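Long-range contact in extracellular subtilisin-like serine proteinase (Vibrio sp. PA-44, PDB 1S2N), which probably cleaves peptide bonds as a calcium-binding serine endopeptidase of the subtilisin (S8) family, this chain being its catalytic domain: residues R252-K257 against L268-A273. Residues are numbered along the deposited sequence; the frame is centred on the assembly and turned at random.
Sequences RASENK and LLYSLA
S254 and L268 face each other as an antiparallel hydrogen-bonded pair. S254 N donates to L268 O at 2.9 Å and L268 N returns a bond to S254 O at 2.8 Å. Both side chains rise on the same face, CB to CB at 4.1 Å, and there they part: with L268 CG anti to the backbone N (chi1 -179°), its CD2 branch ends beside K257 CB, 4.4 Å away, while S254 OG, small and polar, lies beside the Y270 ring, nearest to CD1 at 3.9 Å. A water 2.6 Å from S254 OG donates to L269 O, and R14 also bonds the hydroxyl, so this buried oxygen is well supplied with partners. A253 suits the close backbone approach, since its methyl CB comes within 3.3 Å of L268 O. Beyond it, Y270 sets CB and the CD2 side of its ring against R252 O; R14 bonds R252 O and makes a cation-pi contact with the same ring, and Y270 OH reaches D274. The long R252 chain, bent at chi2 and chi3, runs to the far end of the contact, where A273 lies over one face of the guanidinium, its CB 3.6 Å from R252 NH1. A small residue lets the flat group lie close, while the charge is met by a salt bridge to E236. The pairing joins strand 254-255, which follows helix 242-252 in the chain, to strand 267-268; L269 packs on helix 219-236, L268 on R10 of helix 6-11, and L272 on D12, a ligand of a calcium ion.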
ATOM      1  N   ARG A 252      -6.877   4.223 -14.788  1.00 17.75           N
ATOM      2  CA  ARG A 252      -7.715   3.044 -14.588  1.00 17.99           C
ATOM      3  C   ARG A 252      -8.657   3.222 -13.394  1.00 17.79           C
ATOM      4  O   ARG A 252      -9.593   2.449 -13.250  1.00 17.84           O
ATOM      5  CB  ARG A 252      -6.861   1.789 -14.368  1.00 18.15           C
ATOM      6  CG  ARG A 252      -5.921   1.465 -15.516  1.00 19.07           C
ATOM      7  CD  ARG A 252      -6.109   0.101 -16.123  1.00 19.88           C
ATOM      8  NE  ARG A 252      -5.127  -0.838 -15.605  1.00 19.87           N
ATOM      9  CZ  ARG A 252      -4.252  -1.522 -16.336  1.00 20.09           C
ATOM     10  NH1 ARG A 252      -4.194  -1.404 -17.657  1.00 19.67           N
ATOM     11  NH2 ARG A 252      -3.422  -2.348 -15.729  1.00 20.91           N
ATOM     12  N   ALA A 253      -8.394   4.215 -12.538  1.00 17.50           N
ATOM     13  CA  ALA A 253      -9.184   4.420 -11.313  1.00 17.35           C
ATOM     14  C   ALA A 253     -10.645   4.770 -11.593  1.00 17.03           C
ATOM     15  O   ALA A 253     -10.956   5.405 -12.595  1.00 16.56           O
ATOM     16  CB  ALA A 253      -8.552   5.514 -10.444  1.00 17.34           C
ATOM     17  N   SER A 254     -11.530   4.331 -10.702  1.00 17.08           N
ATOM     18  CA  SER A 254     -12.940   4.730 -10.726  1.00 17.16           C
ATOM     19  C   SER A 254     -13.086   6.200 -10.326  1.00 17.35           C
ATOM     20  O   SER A 254     -12.497   6.649  -9.343  1.00 17.20           O
ATOM     21  CB  SER A 254     -13.770   3.846  -9.794  1.00 17.04           C
ATOM     22  OG  SER A 254     -13.508   2.470 -10.001  1.00 16.63           O
ATOM     23  N   GLU A 255     -13.880   6.943 -11.088  1.00 17.73           N
ATOM     24  CA  GLU A 255     -13.977   8.385 -10.926  1.00 18.09           C
ATOM     25  C   GLU A 255     -15.300   8.818 -10.306  1.00 17.96           C
ATOM     26  O   GLU A 255     -16.343   8.239 -10.589  1.00 17.82           O
ATOM     27  CB  GLU A 255     -13.804   9.072 -12.276  1.00 18.39           C
ATOM     28  CG  GLU A 255     -12.381   8.999 -12.806  1.00 19.53           C
ATOM     29  CD  GLU A 255     -12.212   9.658 -14.169  1.00 21.25           C
ATOM     30  OE1 GLU A 255     -11.146  10.287 -14.388  1.00 22.05           O
ATOM     31  OE2 GLU A 255     -13.127   9.536 -15.027  1.00 21.62           O
ATOM     32  N   ASN A 256     -15.233   9.848  -9.462  1.00 18.02           N
ATOM     33  CA  ASN A 256     -16.407  10.493  -8.877  1.00 17.96           C
ATOM     34  C   ASN A 256     -17.297   9.514  -8.118  1.00 17.93           C
ATOM     35  O   ASN A 256     -18.524   9.569  -8.193  1.00 17.74           O
ATOM     36  CB  ASN A 256     -17.193  11.242  -9.964  1.00 18.07           C
ATOM     37  CG  ASN A 256     -16.320  12.213 -10.755  1.00 18.19           C
ATOM     38  OD1 ASN A 256     -16.623  12.546 -11.903  1.00 18.54           O
ATOM     39  ND2 ASN A 256     -15.238  12.677 -10.138  1.00 18.26           N
ATOM     40  N   LYS A 257     -16.655   8.617  -7.379  1.00 17.91           N
ATOM     41  CA  LYS A 257     -17.352   7.588  -6.609  1.00 17.94           C
ATOM     42  C   LYS A 257     -17.389   7.902  -5.119  1.00 17.84           C
ATOM     43  O   LYS A 257     -18.279   7.426  -4.403  1.00 17.54           O
ATOM     44  CB  LYS A 257     -16.682   6.222  -6.823  1.00 17.96           C
ATOM     45  CG  LYS A 257     -17.494   5.264  -7.685  1.00 18.22           C
ATOM     46  CD  LYS A 257     -17.147   5.354  -9.167  1.00 18.08           C
ATOM     47  CE  LYS A 257     -18.335   5.760 -10.005  1.00 18.81           C
ATOM     48  NZ  LYS A 257     -18.445   5.033 -11.296  1.00 18.50           N
ATOM     49  N   LEU A 268     -10.809   6.292  -7.188  1.00 18.06           N
ATOM     50  CA  LEU A 268     -10.831   5.138  -6.305  1.00 18.14           C
ATOM     51  C   LEU A 268     -10.051   4.009  -6.952  1.00 18.24           C
ATOM     52  O   LEU A 268     -10.179   3.765  -8.144  1.00 18.47           O
ATOM     53  CB  LEU A 268     -12.276   4.725  -6.032  1.00 18.13           C
ATOM     54  CG  LEU A 268     -12.536   3.541  -5.097  1.00 18.18           C
ATOM     55  CD1 LEU A 268     -12.009   3.793  -3.682  1.00 18.25           C
ATOM     56  CD2 LEU A 268     -14.024   3.243  -5.068  1.00 18.01           C
ATOM     57  N   LEU A 269      -9.235   3.325  -6.157  1.00 18.52           N
ATOM     58  CA  LEU A 269      -8.420   2.202  -6.629  1.00 18.47           C
ATOM     59  C   LEU A 269      -9.264   1.226  -7.446  1.00 18.29           C
ATOM     60  O   LEU A 269     -10.341   0.824  -7.008  1.00 18.14           O
ATOM     61  CB  LEU A 269      -7.822   1.463  -5.435  1.00 18.36           C
ATOM     62  CG  LEU A 269      -6.423   0.854  -5.492  1.00 18.99           C
ATOM     63  CD1 LEU A 269      -6.457  -0.497  -4.797  1.00 19.18           C
ATOM     64  CD2 LEU A 269      -5.836   0.727  -6.889  1.00 18.56           C
ATOM     65  N   TYR A 270      -8.781   0.890  -8.639  1.00 18.20           N
ATOM     66  CA  TYR A 270      -9.394  -0.120  -9.497  1.00 18.38           C
ATOM     67  C   TYR A 270      -8.290  -1.056  -9.972  1.00 18.59           C
ATOM     68  O   TYR A 270      -7.248  -0.607 -10.442  1.00 18.36           O
ATOM     69  CB  TYR A 270     -10.100   0.533 -10.692  1.00 18.51           C
ATOM     70  CG  TYR A 270     -10.905  -0.420 -11.555  1.00 18.11           C
ATOM     71  CD1 TYR A 270     -12.063  -1.020 -11.071  1.00 18.41           C
ATOM     72  CD2 TYR A 270     -10.516  -0.707 -12.859  1.00 18.19           C
ATOM     73  CE1 TYR A 270     -12.808  -1.891 -11.858  1.00 17.87           C
ATOM     74  CE2 TYR A 270     -11.252  -1.575 -13.658  1.00 18.05           C
ATOM     75  CZ  TYR A 270     -12.395  -2.166 -13.153  1.00 18.30           C
ATOM     76  OH  TYR A 270     -13.120  -3.027 -13.945  1.00 17.58           O
ATOM     77  N   SER A 271      -8.539  -2.357  -9.875  1.00 18.95           N
ATOM     78  CA  SER A 271      -7.486  -3.359  -9.964  1.00 19.35           C
ATOM     79  C   SER A 271      -7.378  -4.041 -11.331  1.00 19.69           C
ATOM     80  O   SER A 271      -6.425  -4.771 -11.577  1.00 19.70           O
ATOM     81  CB  SER A 271      -7.707  -4.417  -8.877  1.00 19.32           C
ATOM     82  OG  SER A 271      -8.774  -5.286  -9.225  1.00 19.79           O
ATOM     83  N   LEU A 272      -8.345  -3.802 -12.213  1.00 20.28           N
ATOM     84  CA  LEU A 272      -8.424  -4.502 -13.493  1.00 20.60           C
ATOM     85  C   LEU A 272      -8.039  -3.565 -14.624  1.00 21.23           C
ATOM     86  O   LEU A 272      -8.021  -2.349 -14.445  1.00 21.29           O
ATOM     87  CB  LEU A 272      -9.833  -5.058 -13.709  1.00 20.50           C
ATOM     88  CG  LEU A 272     -10.173  -6.292 -12.866  1.00 20.57           C
ATOM     89  CD1 LEU A 272     -10.616  -5.901 -11.498  1.00 21.88           C
ATOM     90  CD2 LEU A 272     -11.257  -7.123 -13.517  1.00 21.14           C
ATOM     91  N   ALA A 273      -7.714  -4.146 -15.776  1.00 21.98           N
ATOM     92  CA  ALA A 273      -7.366  -3.385 -16.965  1.00 22.64           C
ATOM     93  C   ALA A 273      -8.656  -3.020 -17.692  1.00 23.70           C
ATOM     94  O   ALA A 273      -9.198  -3.788 -18.499  1.00 23.95           O
ATOM     95  CB  ALA A 273      -6.419  -4.172 -17.852  1.00 22.63           C
TER
HETATM   96  O   HOH W   1     -13.157   1.025  -7.885  1.00 20.97           O